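Long-range contacts in peptidoglycan recognition protein 3 (Branchiostoma belcheri tsingtauense, PDB 4Z8I), which probably hydrolyses the amide bond between N-acetylmuramic acid and L-alanine in bacterial peptidoglycan, using a bound zinc ion: residues V87-H93 against E157-F163; R142-R146 against L190-R194; H150-V154 against H202-G206. One frame throughout, in Å; residues are numbered along the deposited sequence.

Contact 1. Residues V87-H93 against E157-F163; sequences VPKVVIH and ESIGICF. With ZN (zinc ion), chain B.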
loop_
_atom_site.group_PDB
_atom_site.type_symbol
_atom_site.label_atom_id
_atom_site.label_comp_id
_atom_site.label_asym_id
_atom_site.label_seq_id
_atom_site.Cartn_x
_atom_site.Cartn_y
_atom_site.Cartn_z
ATOM N N VAL A 87 0.497 -9.722 -10.527
ATOM C CA VAL A 87 -0.614 -8.900 -10.987
ATOM C C VAL A 87 -0.139 -7.710 -11.827
ATOM O O VAL A 87 0.825 -7.029 -11.469
ATOM C CB VAL A 87 -1.484 -8.444 -9.791
ATOM C CG1 VAL A 87 -2.573 -7.489 -10.232
ATOM C CG2 VAL A 87 -2.072 -9.649 -9.078
ATOM N N PRO A 88 -0.807 -7.478 -12.967
ATOM C CA PRO A 88 -0.485 -6.405 -13.913
ATOM C C PRO A 88 -0.772 -5.013 -13.371
ATOM O O PRO A 88 0.010 -4.100 -13.628
ATOM C CB PRO A 88 -1.433 -6.672 -15.088
ATOM C CG PRO A 88 -1.835 -8.082 -14.955
ATOM C CD PRO A 88 -1.841 -8.383 -13.495
ATOM N N LYS A 89 -1.873 -4.844 -12.644
ATOM C CA LYS A 89 -2.312 -3.496 -12.297
ATOM C C LYS A 89 -2.873 -3.313 -10.881
ATOM O O LYS A 89 -3.314 -4.265 -10.245
ATOM C CB LYS A 89 -3.296 -2.987 -13.354
ATOM C CG LYS A 89 -4.305 -4.015 -13.830
ATOM C CD LYS A 89 -4.886 -3.647 -15.194
ATOM C CE LYS A 89 -3.996 -4.117 -16.327
ATOM N NZ LYS A 89 -4.618 -3.902 -17.662
ATOM N N VAL A 90 -2.841 -2.074 -10.395
ATOM C CA VAL A 90 -3.326 -1.747 -9.055
ATOM C C VAL A 90 -4.449 -0.719 -9.142
ATOM O O VAL A 90 -4.283 0.337 -9.758
ATOM C CB VAL A 90 -2.199 -1.173 -8.175
ATOM C CG1 VAL A 90 -2.707 -0.892 -6.774
ATOM C CG2 VAL A 90 -1.028 -2.133 -8.124
ATOM N N VAL A 91 -5.591 -1.033 -8.533
ATOM C CA VAL A 91 -6.747 -0.139 -8.561
ATOM C C VAL A 91 -6.974 0.470 -7.182
ATOM O O VAL A 91 -6.998 -0.243 -6.176
ATOM C CB VAL A 91 -8.020 -0.876 -9.027
ATOM C CG1 VAL A 91 -9.179 0.089 -9.159
ATOM C CG2 VAL A 91 -7.768 -1.566 -10.354
ATOM N N ILE A 92 -7.131 1.791 -7.138
ATOM C CA ILE A 92 -7.302 2.499 -5.874
ATOM C C ILE A 92 -8.768 2.856 -5.631
ATOM O O ILE A 92 -9.444 3.388 -6.516
ATOM C CB ILE A 92 -6.440 3.773 -5.830
ATOM C CG1 ILE A 92 -4.964 3.420 -6.018
ATOM C CG2 ILE A 92 -6.647 4.522 -4.520
ATOM C CD1 ILE A 92 -4.400 2.543 -4.916
ATOM N N HIS A 93 -9.250 2.562 -4.427
ATOM C CA HIS A 93 -10.646 2.794 -4.078
ATOM C C HIS A 93 -10.767 3.704 -2.867
ATOM O O HIS A 93 -9.815 3.851 -2.100
ATOM C CB HIS A 93 -11.337 1.464 -3.767
ATOM C CG HIS A 93 -11.526 0.584 -4.961
ATOM N ND1 HIS A 93 -12.661 0.622 -5.739
ATOM C CD2 HIS A 93 -10.726 -0.361 -5.509
ATOM C CE1 HIS A 93 -12.554 -0.259 -6.716
ATOM N NE2 HIS A 93 -11.387 -0.868 -6.600
ATOM N N GLU A 157 -7.220 -9.132 -12.863
ATOM C CA GLU A 157 -5.910 -8.621 -13.248
ATOM C C GLU A 157 -5.349 -7.623 -12.247
ATOM O O GLU A 157 -4.363 -6.946 -12.535
ATOM C CB GLU A 157 -5.977 -7.951 -14.623
ATOM C CG GLU A 157 -5.956 -8.901 -15.806
ATOM C CD GLU A 157 -5.849 -8.164 -17.131
ATOM O OE1 GLU A 157 -4.888 -8.427 -17.885
ATOM O OE2 GLU A 157 -6.727 -7.319 -17.415
ATOM N N SER A 158 -5.959 -7.523 -11.073
ATOM C CA SER A 158 -5.580 -6.445 -10.173
ATOM C C SER A 158 -5.637 -6.770 -8.691
ATOM O O SER A 158 -6.230 -7.764 -8.268
ATOM C CB SER A 158 -6.447 -5.211 -10.441
ATOM O OG SER A 158 -7.784 -5.435 -10.028
ATOM N N ILE A 159 -4.992 -5.900 -7.921
ATOM C CA ILE A 159 -5.129 -5.850 -6.477
ATOM C C ILE A 159 -5.954 -4.607 -6.156
ATOM O O ILE A 159 -5.654 -3.516 -6.642
ATOM C CB ILE A 159 -3.747 -5.746 -5.800
ATOM C CG1 ILE A 159 -3.019 -7.092 -5.857
ATOM C CG2 ILE A 159 -3.880 -5.283 -4.360
ATOM C CD1 ILE A 159 -3.705 -8.193 -5.071
ATOM N N GLY A 160 -7.007 -4.768 -5.361
ATOM C CA GLY A 160 -7.836 -3.641 -4.978
ATOM C C GLY A 160 -7.483 -3.109 -3.602
ATOM O O GLY A 160 -7.604 -3.822 -2.603
ATOM N N ILE A 161 -7.037 -1.857 -3.551
ATOM C CA ILE A 161 -6.745 -1.198 -2.283
ATOM C C ILE A 161 -7.772 -0.109 -2.018
ATOM O O ILE A 161 -7.963 0.785 -2.845
ATOM C CB ILE A 161 -5.355 -0.549 -2.281
ATOM C CG1 ILE A 161 -4.274 -1.595 -2.553
ATOM C CG2 ILE A 161 -5.101 0.148 -0.954
ATOM C CD1 ILE A 161 -2.878 -1.016 -2.638
ATOM N N CYS A 162 -8.429 -0.179 -0.865
ATOM C CA CYS A 162 -9.459 0.800 -0.536
ATOM C C CYS A 162 -9.097 1.633 0.684
ATOM O O CYS A 162 -8.902 1.097 1.770
ATOM C CB CYS A 162 -10.800 0.105 -0.307
ATOM S SG CYS A 162 -12.126 1.225 0.173
ATOM N N PHE A 163 -9.009 2.946 0.501
ATOM C CA PHE A 163 -8.834 3.854 1.624
ATOM C C PHE A 163 -10.174 3.984 2.327
ATOM O O PHE A 163 -11.206 4.124 1.672
ATOM C CB PHE A 163 -8.369 5.229 1.144
ATOM C CG PHE A 163 -6.950 5.256 0.657
ATOM C CD1 PHE A 163 -6.611 4.707 -0.571
ATOM C CD2 PHE A 163 -5.957 5.850 1.420
ATOM C CE1 PHE A 163 -5.308 4.738 -1.021
ATOM C CE2 PHE A 163 -4.651 5.884 0.973
ATOM C CZ PHE A 163 -4.328 5.331 -0.248
HETATM ZN ZN ZN B . -14.100 1.987 -6.028
HETATM O O HOH W 1 -15.425 0.879 -5.114
#

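Contact 2. Residues R142-R146 against L190-R194; sequences RGWDR and LGKIR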
loop_
_atom_site.group_PDB
_atom_site.type_symbol
_atom_site.label_atom_id
_atom_site.label_comp_id
_atom_site.label_asym_id
_atom_site.label_seq_id
_atom_site.Cartn_x
_atom_site.Cartn_y
_atom_site.Cartn_z
ATOM N N ARG A 142 -8.957 -9.761 0.952
ATOM C CA ARG A 142 -8.781 -11.038 0.268
ATOM C C ARG A 142 -7.305 -11.355 0.049
ATOM O O ARG A 142 -6.951 -12.467 -0.342
ATOM C CB ARG A 142 -9.547 -11.058 -1.057
ATOM C CG ARG A 142 -11.036 -10.829 -0.883
ATOM C CD ARG A 142 -11.825 -11.030 -2.165
ATOM N NE ARG A 142 -13.257 -10.859 -1.917
ATOM C CZ ARG A 142 -14.213 -11.148 -2.793
ATOM N NH1 ARG A 142 -13.900 -11.629 -3.988
ATOM N NH2 ARG A 142 -15.485 -10.958 -2.471
ATOM N N GLY A 143 -6.446 -10.372 0.304
ATOM C CA GLY A 143 -5.009 -10.582 0.258
ATOM C C GLY A 143 -4.381 -10.537 -1.122
ATOM O O GLY A 143 -4.992 -10.072 -2.085
ATOM N N TRP A 144 -3.149 -11.028 -1.210
ATOM C CA TRP A 144 -2.382 -11.006 -2.448
ATOM C C TRP A 144 -2.897 -12.017 -3.456
ATOM O O TRP A 144 -2.903 -11.762 -4.661
ATOM C CB TRP A 144 -0.914 -11.340 -2.165
ATOM C CG TRP A 144 -0.241 -10.432 -1.192
ATOM C CD1 TRP A 144 0.159 -10.738 0.077
ATOM C CD2 TRP A 144 0.124 -9.067 -1.411
ATOM N NE1 TRP A 144 0.747 -9.642 0.664
ATOM C CE2 TRP A 144 0.738 -8.603 -0.231
ATOM C CE3 TRP A 144 -0.013 -8.190 -2.490
ATOM C CZ2 TRP A 144 1.215 -7.300 -0.102
ATOM C CZ3 TRP A 144 0.458 -6.897 -2.359
ATOM C CH2 TRP A 144 1.064 -6.464 -1.176
ATOM N N ASP A 145 -3.323 -13.170 -2.950
ATOM C CA ASP A 145 -3.473 -14.357 -3.781
ATOM C C ASP A 145 -4.892 -14.635 -4.268
ATOM O O ASP A 145 -5.090 -15.486 -5.133
ATOM C CB ASP A 145 -2.923 -15.575 -3.030
ATOM C CG ASP A 145 -1.488 -15.380 -2.583
ATOM O OD1 ASP A 145 -0.765 -14.596 -3.232
ATOM O OD2 ASP A 145 -1.079 -16.007 -1.582
ATOM N N ARG A 146 -5.873 -13.922 -3.726
ATOM C CA ARG A 146 -7.270 -14.190 -4.063
ATOM C C ARG A 146 -7.896 -13.096 -4.923
ATOM O O ARG A 146 -7.632 -11.908 -4.726
ATOM C CB ARG A 146 -8.090 -14.426 -2.790
ATOM C CG ARG A 146 -7.923 -15.830 -2.225
ATOM C CD ARG A 146 -8.230 -15.917 -0.733
ATOM N NE ARG A 146 -8.063 -17.285 -0.241
ATOM C CZ ARG A 146 -6.902 -17.804 0.153
ATOM N NH1 ARG A 146 -5.798 -17.069 0.119
ATOM N NH2 ARG A 146 -6.839 -19.059 0.577
ATOM N N LEU A 190 7.849 -8.753 -3.423
ATOM C CA LEU A 190 7.519 -10.170 -3.270
ATOM C C LEU A 190 7.246 -10.870 -4.605
ATOM O O LEU A 190 7.328 -12.096 -4.701
ATOM C CB LEU A 190 6.303 -10.340 -2.356
ATOM C CG LEU A 190 6.467 -9.920 -0.896
ATOM C CD1 LEU A 190 5.147 -10.018 -0.146
ATOM C CD2 LEU A 190 7.530 -10.763 -0.216
ATOM N N GLY A 191 6.911 -10.093 -5.631
ATOM C CA GLY A 191 6.540 -10.667 -6.911
ATOM C C GLY A 191 5.047 -10.933 -7.003
ATOM O O GLY A 191 4.600 -11.728 -7.831
ATOM N N LYS A 192 4.278 -10.273 -6.141
ATOM C CA LYS A 192 2.823 -10.353 -6.182
ATOM C C LYS A 192 2.302 -9.355 -7.207
ATOM O O LYS A 192 1.267 -9.569 -7.843
ATOM C CB LYS A 192 2.229 -10.031 -4.811
ATOM C CG LYS A 192 2.714 -10.926 -3.687
ATOM C CD LYS A 192 2.178 -12.342 -3.824
ATOM C CE LYS A 192 2.610 -13.202 -2.640
ATOM N NZ LYS A 192 1.907 -14.514 -2.623
ATOM N N ILE A 193 3.034 -8.257 -7.348
ATOM C CA ILE A 193 2.719 -7.215 -8.314
ATOM C C ILE A 193 3.932 -7.022 -9.215
ATOM O O ILE A 193 5.061 -6.931 -8.724
ATOM C CB ILE A 193 2.421 -5.880 -7.606
ATOM C CG1 ILE A 193 1.442 -6.087 -6.452
ATOM C CG2 ILE A 193 1.883 -4.857 -8.586
ATOM C CD1 ILE A 193 1.197 -4.841 -5.637
ATOM N N ARG A 194 3.708 -6.971 -10.525
ATOM C CA ARG A 194 4.786 -6.716 -11.477
ATOM C C ARG A 194 5.458 -5.381 -11.186
ATOM O O ARG A 194 4.827 -4.462 -10.665
ATOM C CB ARG A 194 4.248 -6.706 -12.909
ATOM C CG ARG A 194 3.768 -8.056 -13.401
ATOM C CD ARG A 194 3.358 -8.002 -14.863
ATOM N NE ARG A 194 3.194 -9.338 -15.429
ATOM C CZ ARG A 194 4.180 -10.039 -15.979
ATOM N NH1 ARG A 194 3.949 -11.248 -16.470
ATOM N NH2 ARG A 194 5.402 -9.526 -16.038
#

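Contact 3. Residues H150-V154 against H202-G206; sequences HALNV and HRDVG. With ZN (zinc ion), chain B.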
loop_
_atom_site.group_PDB
_atom_site.type_symbol
_atom_site.label_atom_id
_atom_site.label_comp_id
_atom_site.label_asym_id
_atom_site.label_seq_id
_atom_site.Cartn_x
_atom_site.Cartn_y
_atom_site.Cartn_z
ATOM N N HIS A 150 -13.928 -5.747 -6.575
ATOM C CA HIS A 150 -13.883 -4.299 -6.390
ATOM C C HIS A 150 -14.036 -3.530 -7.701
ATOM O O HIS A 150 -14.435 -2.366 -7.699
ATOM C CB HIS A 150 -12.575 -3.899 -5.699
ATOM C CG HIS A 150 -11.344 -4.320 -6.443
ATOM N ND1 HIS A 150 -10.780 -3.557 -7.443
ATOM C CD2 HIS A 150 -10.569 -5.425 -6.333
ATOM C CE1 HIS A 150 -9.710 -4.172 -7.915
ATOM N NE2 HIS A 150 -9.560 -5.308 -7.259
ATOM N N ALA A 151 -13.712 -4.179 -8.816
ATOM C CA ALA A 151 -13.825 -3.552 -10.131
ATOM C C ALA A 151 -13.989 -4.604 -11.222
ATOM O O ALA A 151 -13.025 -5.277 -11.599
ATOM C CB ALA A 151 -12.614 -2.683 -10.408
ATOM N N LEU A 152 -15.211 -4.715 -11.735
ATOM C CA LEU A 152 -15.619 -5.805 -12.623
ATOM C C LEU A 152 -14.703 -6.033 -13.827
ATOM O O LEU A 152 -14.353 -7.172 -14.141
ATOM C CB LEU A 152 -17.053 -5.573 -13.107
ATOM C CG LEU A 152 -17.845 -6.817 -13.523
ATOM C CD1 LEU A 152 -18.508 -7.457 -12.311
ATOM C CD2 LEU A 152 -18.874 -6.493 -14.602
ATOM N N ASN A 153 -14.322 -4.952 -14.499
ATOM C CA ASN A 153 -13.497 -5.055 -15.700
ATOM C C ASN A 153 -12.081 -5.583 -15.450
ATOM O O ASN A 153 -11.392 -5.976 -16.392
ATOM C CB ASN A 153 -13.412 -3.694 -16.406
ATOM C CG ASN A 153 -14.683 -3.339 -17.160
ATOM O OD1 ASN A 153 -15.388 -4.213 -17.660
ATOM N ND2 ASN A 153 -14.975 -2.045 -17.250
ATOM N N VAL A 154 -11.651 -5.602 -14.189
ATOM C CA VAL A 154 -10.232 -5.772 -13.889
ATOM C C VAL A 154 -9.942 -6.612 -12.629
ATOM O O VAL A 154 -8.789 -6.746 -12.206
ATOM C CB VAL A 154 -9.539 -4.378 -13.810
ATOM C CG1 VAL A 154 -9.796 -3.716 -12.466
ATOM C CG2 VAL A 154 -8.056 -4.488 -14.088
ATOM N N HIS A 202 -10.348 3.859 -9.416
ATOM C CA HIS A 202 -11.524 3.067 -9.772
ATOM C C HIS A 202 -12.268 3.688 -10.956
ATOM O O HIS A 202 -12.751 2.977 -11.836
ATOM C CB HIS A 202 -12.457 2.919 -8.569
ATOM C CG HIS A 202 -13.581 1.955 -8.787
ATOM N ND1 HIS A 202 -14.633 1.828 -7.904
ATOM C CD2 HIS A 202 -13.815 1.062 -9.778
ATOM C CE1 HIS A 202 -15.467 0.904 -8.345
ATOM N NE2 HIS A 202 -14.994 0.424 -9.482
ATOM N N ARG A 203 -12.340 5.016 -10.981
ATOM C CA ARG A 203 -13.044 5.727 -12.045
ATOM C C ARG A 203 -12.369 5.541 -13.399
ATOM O O ARG A 203 -12.995 5.734 -14.444
ATOM C CB ARG A 203 -13.144 7.219 -11.720
ATOM C CG ARG A 203 -11.795 7.919 -11.623
ATOM C CD ARG A 203 -11.950 9.417 -11.426
ATOM N NE ARG A 203 -12.662 9.744 -10.195
ATOM C CZ ARG A 203 -12.930 10.983 -9.797
ATOM N NH1 ARG A 203 -12.545 12.016 -10.533
ATOM N NH2 ARG A 203 -13.584 11.191 -8.663
ATOM N N ASP A 204 -11.091 5.175 -13.379
ATOM C CA ASP A 204 -10.336 4.973 -14.610
ATOM C C ASP A 204 -10.772 3.701 -15.335
ATOM O O ASP A 204 -10.600 3.573 -16.548
ATOM C CB ASP A 204 -8.835 4.906 -14.311
ATOM C CG ASP A 204 -8.245 6.258 -13.958
ATOM O OD1 ASP A 204 -8.719 7.279 -14.498
ATOM O OD2 ASP A 204 -7.298 6.296 -13.146
ATOM N N VAL A 205 -11.348 2.770 -14.581
ATOM C CA VAL A 205 -11.647 1.439 -15.096
ATOM C C VAL A 205 -13.143 1.117 -15.007
ATOM O O VAL A 205 -13.605 0.102 -15.534
ATOM C CB VAL A 205 -10.831 0.378 -14.329
ATOM C CG1 VAL A 205 -11.445 0.131 -12.961
ATOM C CG2 VAL A 205 -10.727 -0.912 -15.124
ATOM N N GLY A 206 -13.898 1.990 -14.346
ATOM C CA GLY A 206 -15.331 1.800 -14.200
ATOM C C GLY A 206 -16.106 3.104 -14.205
ATOM O O GLY A 206 -15.558 4.159 -14.527
HETATM ZN ZN ZN B . -14.100 1.987 -6.028
HETATM O O HOH W 1 -15.425 0.879 -5.114
#

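Contact 1. Residues V87-H93 against E157-F163
V87 meets I159 through apolar branches, CG2 lying 4.2 Å from I159 CG1. At P88 the chain turns a corner that suits proline, since no N-H is needed there for pairing with E157; its ring crosses the E157 side chain at about a right angle, CG 4.2 Å from E157 CB. A glycine here would probably leave E157 CB without its apolar neighbour and the corner freer to flex. K89 N then bonds to E157 O, while K89 NZ stays 4.0 Å from E157 OE2, an attraction short of a salt bridge.

From K89 to H93 the strands run parallel, in register with S158 to C162, and beta-branched V90, V91, I92, I159 and I161 suit their buried, extended places. V91 N donates to I159 O at 3.1 Å, and V91 O receives I161 N in a nearly straight bond (169°). I92 lies alongside I161, and its CG2, anti to the backbone N (CG1 at chi1 -59°), is turned to F163 CE1 at 3.8 Å. H93 N donates to I161 O at 2.7 Å and F163 N to H93 O. The H93 ring edge comes near G160 CA; H93 ND1 binds zinc at 2.0 Å, and H150 holds NE2 by a hydrogen bond.

This parallel pair, central in the mixed sheet of the amidase domain between strands 197-201 and 130-132, carries zinc ligand H93 at its end. V90, I92, I159 and I161 share one face, where helix 174-190 packs on I161 and F163; H93 and C162 look to the other, the zinc side.

Contact 2. Residues R142-R146 against L190-R194
The W144 indole receives the aliphatic chain of K192 on one face, with CG 3.6 Å above the ring plane and displaced toward the rim. At the ring edge, near its plane, I193 CD1 comes within 3.9 Å of W144 CZ3, and L190 CD1 approaches obliquely from farther off. A large flat ring suits this place because it offers a broad apolar surface for the methylenes of a lysine whose amine is paired with D145.

K192 turns at its second torsion (chi2 -70°), then runs extended past W144 CB, with CD 3.6 Å from that atom. This carries NZ beyond the indole to D145, where it forms a salt bridge with OD1 at 2.7 Å on the syn side, the side of the other oxygen.

G191 takes positive phi as the C-prime residue of the Schellman motif that ends helix 174-190, a conformation easy for glycine, and so brings K192 round to the indole. The contact therefore ties the loop after strand 138-140 to the end of this helix and to strand 193-194. W144 also packs on L183 of helix 174-190 and meets the ring of F130 in strand 130-132.

Contact 3. Residues H150-V154 against H202-G206
N153 ND2 donates to V205 O at 3.1 Å, in a bond whose N-H...O angle is 162°. The acceptor lies close to the plane of the N153 amide, so the bond favours one rotation of that group; asparagine suits an exposed loop position from which a short polar arm must reach a backbone carbonyl.

V205 meets the loop with both of its branches. CG2, anti to the backbone N, rests 3.9 Å from V154 CB, while CG1, between the backbone N and the carbonyl carbon (chi1 77°), meets A151 CB at 4.0 Å. The A151 methyl touches both V205 and H202, lying 4.0 Å from H202 CD2, and a small side chain suits that place.

H202 has CG anti to its backbone N (chi1 -171°), which carries ND1 to the zinc at 2.0 Å. Its NE2 comes 3.4 Å from H150 O at an angle too poor for a hydrogen bond. H93, C210 and a water complete the four-coordinate zinc site, as in other amidase members of the peptidoglycan recognition protein family.

The loop is itself braced, because N155 OD1 accepts bonds from both H150 N and A151 N. It lies between strand 87-94, where H150 and V154 touch V91, and the short, loosely hydrogen-bonded helical turn 202-205, which follows directly on edge strand 197-201.

Overall arrangement
Contact 1 is the buried core pairing, joined chiefly by regular backbone bonds between two parallel strands; contacts 2 and 3 rest mainly on side chains and use successive parts of the loop between strands 138-140 and 158-163. Contact 2, at the surface, combines a salt bridge with packing on an indole, and it touches the start of contact 1, where V87 bonds through its backbone to K192 and R194. Contact 3, partly buried, lies at the other end: I92 O probably accepts a bond from H202 N, and the one zinc ion is shared by both contacts. Contacts 2 and 3 have centres about 18 Å apart and meet only through adjoining sequence.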